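Local coordinates for putative phosphomethylpyrimidine kinase (Bacteroides thetaiotaomicron, PDB 3MBH), which probably phosphorylates pyridoxal with ATP, as a ribokinase-clan pyridoxal kinase, and holds pyridoxal in its substrate pocket, at residues Val7-Gly20 with Gly35-His49. Residues are numbered along the deposited sequence; the frame is centred on the assembly and turned at random. Where two conformers were deposited one is given.
Sequences VKKIAAVHDLSGMG and GFQVCPLPTAVLSNH. With PXL (3-hydroxy-5-(hydroxymethyl)-2-methylisonicotinaldehyde), chain G.
Ala12 and Val38 meet through their side chains in the beta-alpha-beta unit of this ribokinase-clan fold, a worked example of how two parallel strands joined by a crossover helix share one hydrophobic face. Strands 9-13 and 37-40 run in register from Lys9 beside Gln37 to Ala12 beside Pro40, and backbone bonds pass alternately between them, the one from Cys39 N to Ile10 O being nearly straight at 174°. Helix 24-33 packs over the face carrying Ile10, Ala12 and Val38. Packing here is tight: with CG1 of Val38 anti to the backbone N (chi1 174°), that methyl meets Ala12 CB at 3.5 Å, while Ile10 CD1 rests against Phe36 CB at 3.6 Å.

The start of the pair is looser and wetter. The extended side chain of Gln37 runs alongside Lys9, whose CG lies 3.9 Å from Gln37 OE1, and a water bridges Lys9 NZ to that same oxygen. Another water links Lys8 N with Gly35 O.

Beyond Ala12 the register slips by one residue, and a second parallel ladder, Leu16 beside Val45 and Ser17 beside Leu46, carries the chain to the substrate pocket. Asp15 presents OD1 to the pyridine nitrogen N1 of pyridoxal at 2.6 Å, while its OD2 accepts a hydrogen bond from Ser17 OG at 2.9 Å and is hydrogen-bonded to Ser23 OG as well. Replacing Asp15 by alanine would remove the carboxylate, which is likely to leave N1 of the ligand without its mate and the hydroxyls of Ser17 and Ser23 without this partner. Thr50, Gln51 and Asp225 also hydrogen-bond the ligand, and from strand 44-46 Leu46 brings its CD2 methyl to 3.6 Å from the ligand methyl C2A.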
loop_
_atom_site.group_PDB
_atom_site.type_symbol
_atom_site.label_atom_id
_atom_site.label_comp_id
_atom_site.label_asym_id
_atom_site.label_seq_id
_atom_site.Cartn_x
_atom_site.Cartn_y
_atom_site.Cartn_z
ATOM N N VAL A 7 11.279 -18.769 -3.196
ATOM C CA VAL A 7 11.099 -18.397 -1.783
ATOM C C VAL A 7 12.173 -19.083 -0.929
ATOM O O VAL A 7 12.201 -20.294 -0.860
ATOM C CB VAL A 7 9.722 -18.861 -1.228
ATOM C CG1 VAL A 7 9.641 -18.613 0.314
ATOM C CG2 VAL A 7 8.578 -18.147 -1.963
ATOM N N LYS A 8 13.019 -18.306 -0.255
ATOM C CA LYS A 8 14.099 -18.880 0.565
ATOM C C LYS A 8 13.543 -19.491 1.863
ATOM O O LYS A 8 12.489 -19.075 2.355
ATOM C CB LYS A 8 15.185 -17.823 0.858
ATOM C CG LYS A 8 15.717 -17.051 -0.407
ATOM C CD LYS A 8 15.914 -17.962 -1.597
ATOM C CE LYS A 8 16.542 -17.252 -2.859
ATOM N NZ LYS A 8 15.555 -16.500 -3.740
ATOM N N LYS A 9 14.244 -20.500 2.385
ATOM C CA LYS A 9 13.829 -21.229 3.572
ATOM C C LYS A 9 14.801 -21.001 4.745
ATOM O O LYS A 9 16.044 -21.047 4.598
ATOM C CB LYS A 9 13.747 -22.743 3.311
ATOM C CG LYS A 9 12.911 -23.216 2.132
ATOM C CD LYS A 9 12.819 -24.767 2.154
ATOM C CE LYS A 9 13.118 -25.391 0.846
ATOM N NZ LYS A 9 12.042 -25.232 -0.201
ATOM N N ILE A 10 14.221 -20.771 5.900
ATOM C CA ILE A 10 14.962 -20.589 7.140
ATOM C C ILE A 10 14.626 -21.675 8.129
ATOM O O ILE A 10 13.455 -21.820 8.500
ATOM C CB ILE A 10 14.627 -19.223 7.753
ATOM C CG1 ILE A 10 14.931 -18.119 6.734
ATOM C CG2 ILE A 10 15.405 -19.028 9.051
ATOM C CD1 ILE A 10 14.440 -16.724 7.139
ATOM N N ALA A 11 15.611 -22.440 8.578
ATOM C CA ALA A 11 15.361 -23.399 9.640
ATOM C C ALA A 11 15.399 -22.593 10.973
ATOM O O ALA A 11 16.412 -21.961 11.279
ATOM C CB ALA A 11 16.425 -24.545 9.622
ATOM N N ALA A 12 14.312 -22.654 11.749
ATOM C CA ALA A 12 14.135 -21.904 12.964
ATOM C C ALA A 12 14.204 -22.832 14.174
ATOM O O ALA A 12 13.289 -23.630 14.420
ATOM C CB ALA A 12 12.802 -21.116 12.938
ATOM N N VAL A 13 15.320 -22.760 14.885
ATOM C CA VAL A 13 15.627 -23.620 16.047
ATOM C C VAL A 13 15.293 -22.829 17.352
ATOM O O VAL A 13 16.144 -22.183 17.938
ATOM C CB VAL A 13 17.102 -24.135 16.021
ATOM C CG1 VAL A 13 17.282 -25.232 17.097
ATOM C CG2 VAL A 13 17.495 -24.616 14.568
ATOM N N HIS A 14 14.015 -22.886 17.724
ATOM C CA HIS A 14 13.456 -22.136 18.792
ATOM C C HIS A 14 12.356 -22.985 19.401
ATOM O O HIS A 14 11.878 -23.935 18.777
ATOM C CB HIS A 14 12.796 -20.837 18.298
ATOM C CG HIS A 14 13.732 -19.869 17.641
ATOM N ND1 HIS A 14 14.190 -18.745 18.284
ATOM C CD2 HIS A 14 14.208 -19.799 16.376
ATOM C CE1 HIS A 14 14.986 -18.063 17.475
ATOM N NE2 HIS A 14 15.021 -18.680 16.306
ATOM N N ASP A 15 11.949 -22.621 20.606
ATOM C CA ASP A 15 10.814 -23.218 21.239
ATOM C C ASP A 15 9.447 -22.734 20.688
ATOM O O ASP A 15 9.332 -21.713 19.988
ATOM C CB ASP A 15 10.913 -22.984 22.725
ATOM C CG ASP A 15 10.651 -21.544 23.085
ATOM O OD1 ASP A 15 11.646 -20.741 23.130
ATOM O OD2 ASP A 15 9.438 -21.195 23.212
ATOM N N LEU A 16 8.399 -23.513 20.995
ATOM C CA LEU A 16 7.011 -23.153 20.727
ATOM C C LEU A 16 6.347 -22.907 22.057
ATOM O O LEU A 16 6.192 -23.837 22.855
ATOM C CB LEU A 16 6.273 -24.241 19.978
ATOM C CG LEU A 16 4.841 -23.897 19.444
ATOM C CD1 LEU A 16 4.918 -22.916 18.252
ATOM C CD2 LEU A 16 4.068 -25.114 19.045
ATOM N N SER A 17 5.998 -21.635 22.275
ATOM C CA SER A 17 5.301 -21.183 23.428
ATOM C C SER A 17 3.879 -20.708 23.075
ATOM O O SER A 17 3.691 -19.874 22.222
ATOM C CB SER A 17 6.041 -20.017 24.097
ATOM O OG SER A 17 7.134 -20.467 24.841
ATOM N N GLY A 18 2.899 -21.202 23.822
ATOM C CA GLY A 18 1.522 -20.846 23.629
ATOM C C GLY A 18 1.185 -19.379 23.822
ATOM O O GLY A 18 0.536 -18.798 22.975
HETATM N N MSE A 19 1.515 -18.812 24.978
HETATM C CA MSE A 19 1.199 -17.418 25.276
HETATM C C MSE A 19 2.518 -16.671 25.469
HETATM O O MSE A 19 3.558 -17.258 25.699
HETATM C CB MSE A 19 0.264 -17.319 26.482
HETATM C CG MSE A 19 -1.228 -17.222 26.080
HETATM SE SE MSE A 19 -1.376 -15.362 25.427
HETATM C CE MSE A 19 -0.977 -14.352 27.108
ATOM N N GLY A 20 2.458 -15.364 25.312
ATOM C CA GLY A 20 3.612 -14.537 25.245
ATOM C C GLY A 20 4.023 -14.458 23.807
ATOM O O GLY A 20 3.697 -15.328 22.985
ATOM N N GLY A 35 8.848 -12.545 3.602
ATOM C CA GLY A 35 8.968 -13.272 2.352
ATOM C C GLY A 35 9.680 -14.595 2.413
ATOM O O GLY A 35 9.959 -15.173 1.375
ATOM N N PHE A 36 9.930 -15.107 3.621
ATOM C CA PHE A 36 10.721 -16.320 3.806
ATOM C C PHE A 36 9.847 -17.394 4.371
ATOM O O PHE A 36 8.949 -17.084 5.150
ATOM C CB PHE A 36 11.899 -16.049 4.733
ATOM C CG PHE A 36 12.771 -14.959 4.224
ATOM C CD1 PHE A 36 13.607 -15.195 3.143
ATOM C CD2 PHE A 36 12.690 -13.677 4.743
ATOM C CE1 PHE A 36 14.364 -14.174 2.609
ATOM C CE2 PHE A 36 13.425 -12.671 4.224
ATOM C CZ PHE A 36 14.277 -12.908 3.162
ATOM N N GLN A 37 10.053 -18.637 3.932
ATOM C CA GLN A 37 9.404 -19.771 4.581
ATOM C C GLN A 37 10.225 -20.177 5.829
ATOM O O GLN A 37 11.431 -20.343 5.728
ATOM C CB GLN A 37 9.296 -20.977 3.632
ATOM C CG GLN A 37 8.661 -22.163 4.337
ATOM C CD GLN A 37 8.496 -23.382 3.423
ATOM O OE1 GLN A 37 9.020 -23.413 2.342
ATOM N NE2 GLN A 37 7.712 -24.354 3.864
ATOM N N VAL A 38 9.563 -20.298 6.973
ATOM C CA VAL A 38 10.175 -20.672 8.218
ATOM C C VAL A 38 9.806 -22.132 8.481
ATOM O O VAL A 38 8.615 -22.517 8.449
ATOM C CB VAL A 38 9.662 -19.833 9.352
ATOM C CG1 VAL A 38 10.201 -20.320 10.681
ATOM C CG2 VAL A 38 9.958 -18.348 9.088
ATOM N N CYS A 39 10.838 -22.933 8.689
ATOM C CA CYS A 39 10.741 -24.364 8.919
ATOM C C CYS A 39 11.199 -24.623 10.341
ATOM O O CYS A 39 12.412 -24.666 10.631
ATOM C CB CYS A 39 11.600 -25.116 7.943
ATOM S SG CYS A 39 11.084 -24.988 6.259
ATOM N N PRO A 40 10.241 -24.831 11.248
ATOM C CA PRO A 40 10.592 -24.983 12.662
ATOM C C PRO A 40 11.267 -26.321 13.017
ATOM O O PRO A 40 10.792 -27.397 12.574
ATOM C CB PRO A 40 9.248 -24.899 13.389
ATOM C CG PRO A 40 8.216 -25.253 12.333
ATOM C CD PRO A 40 8.789 -24.831 11.011
ATOM N N LEU A 41 12.364 -26.209 13.768
ATOM C CA LEU A 41 12.999 -27.305 14.504
ATOM C C LEU A 41 12.792 -26.967 15.979
ATOM O O LEU A 41 13.605 -26.297 16.571
ATOM C CB LEU A 41 14.485 -27.392 14.214
ATOM C CG LEU A 41 15.219 -28.597 14.828
ATOM C CD1 LEU A 41 14.563 -29.900 14.370
ATOM C CD2 LEU A 41 16.715 -28.531 14.465
ATOM N N PRO A 42 11.676 -27.418 16.561
ATOM C CA PRO A 42 11.264 -26.954 17.862
ATOM C C PRO A 42 12.104 -27.555 18.995
ATOM O O PRO A 42 12.388 -28.743 18.976
ATOM C CB PRO A 42 9.794 -27.404 17.944
ATOM C CG PRO A 42 9.744 -28.635 17.058
ATOM C CD PRO A 42 10.680 -28.325 15.944
ATOM N N THR A 43 12.550 -26.703 19.925
ATOM C CA THR A 43 13.480 -27.085 20.989
ATOM C C THR A 43 12.761 -27.541 22.253
ATOM O O THR A 43 13.355 -28.255 23.093
ATOM C CB THR A 43 14.405 -25.927 21.309
ATOM O OG1 THR A 43 13.607 -24.793 21.716
ATOM C CG2 THR A 43 15.298 -25.539 20.017
ATOM N N ALA A 44 11.507 -27.128 22.379
ATOM C CA ALA A 44 10.707 -27.322 23.584
ATOM C C ALA A 44 9.289 -26.883 23.275
ATOM O O ALA A 44 9.084 -26.094 22.368
ATOM C CB ALA A 44 11.238 -26.511 24.785
ATOM N N VAL A 45 8.343 -27.378 24.058
ATOM C CA VAL A 45 6.964 -26.899 24.074
ATOM C C VAL A 45 6.600 -26.323 25.430
ATOM O O VAL A 45 6.783 -26.976 26.451
ATOM C CB VAL A 45 6.000 -27.996 23.673
ATOM C CG1 VAL A 45 4.513 -27.543 23.871
ATOM C CG2 VAL A 45 6.244 -28.276 22.200
ATOM N N LEU A 46 6.120 -25.092 25.439
ATOM C CA LEU A 46 5.700 -24.444 26.673
ATOM C C LEU A 46 4.314 -23.822 26.524
ATOM O O LEU A 46 3.963 -23.342 25.456
ATOM C CB LEU A 46 6.719 -23.347 27.093
ATOM C CG LEU A 46 8.223 -23.703 27.297
ATOM C CD1 LEU A 46 9.026 -23.724 25.976
ATOM C CD2 LEU A 46 8.892 -22.675 28.250
ATOM N N SER A 47 3.577 -23.731 27.631
ATOM C CA SER A 47 2.304 -23.041 27.691
ATOM C C SER A 47 2.462 -21.524 27.442
ATOM O O SER A 47 1.538 -20.841 26.922
ATOM C CB SER A 47 1.672 -23.266 29.072
ATOM O OG SER A 47 2.481 -22.778 30.146
ATOM N N ASN A 48 3.625 -21.015 27.848
ATOM C CA ASN A 48 3.927 -19.599 27.844
ATOM C C ASN A 48 5.397 -19.391 28.169
ATOM O O ASN A 48 6.047 -20.304 28.690
ATOM C CB ASN A 48 3.061 -18.866 28.871
ATOM C CG ASN A 48 3.082 -19.497 30.261
ATOM O OD1 ASN A 48 2.156 -20.238 30.641
ATOM N ND2 ASN A 48 4.094 -19.163 31.058
ATOM N N HIS A 49 5.911 -18.178 27.966
ATOM C CA HIS A 49 7.337 -17.965 28.207
ATOM C C HIS A 49 7.669 -18.070 29.702
ATOM O O HIS A 49 6.768 -18.070 30.574
ATOM C CB HIS A 49 7.857 -16.649 27.566
ATOM C CG HIS A 49 7.232 -15.403 28.124
ATOM N ND1 HIS A 49 7.318 -15.049 29.451
ATOM C CD2 HIS A 49 6.501 -14.442 27.524
ATOM C CE1 HIS A 49 6.668 -13.910 29.634
ATOM N NE2 HIS A 49 6.151 -13.528 28.482
HETATM O OP4 PXL G . 13.978 -15.506 23.429
HETATM C C5A PXL G . 13.303 -15.239 24.649
HETATM C C5 PXL G . 12.573 -16.509 25.098
HETATM C C6 PXL G . 12.283 -17.592 24.292
HETATM N N1 PXL G . 11.669 -18.678 24.761
HETATM C C2 PXL G . 11.213 -18.857 26.018
HETATM C C3 PXL G . 11.446 -17.761 26.969
HETATM C C4 PXL G . 12.176 -16.570 26.473
HETATM C C4A PXL G . 12.436 -15.376 27.274
HETATM O O4A PXL G . 11.794 -15.346 28.276
HETATM O O3 PXL G . 11.101 -17.801 28.266
HETATM C C2A PXL G . 10.488 -20.161 26.306
HETATM O O HOH W 1 9.498 -22.247 0.143
HETATM O O HOH W 2 12.386 -15.667 -0.174
HETATM O O HOH W 3 9.050 -25.691 0.902
#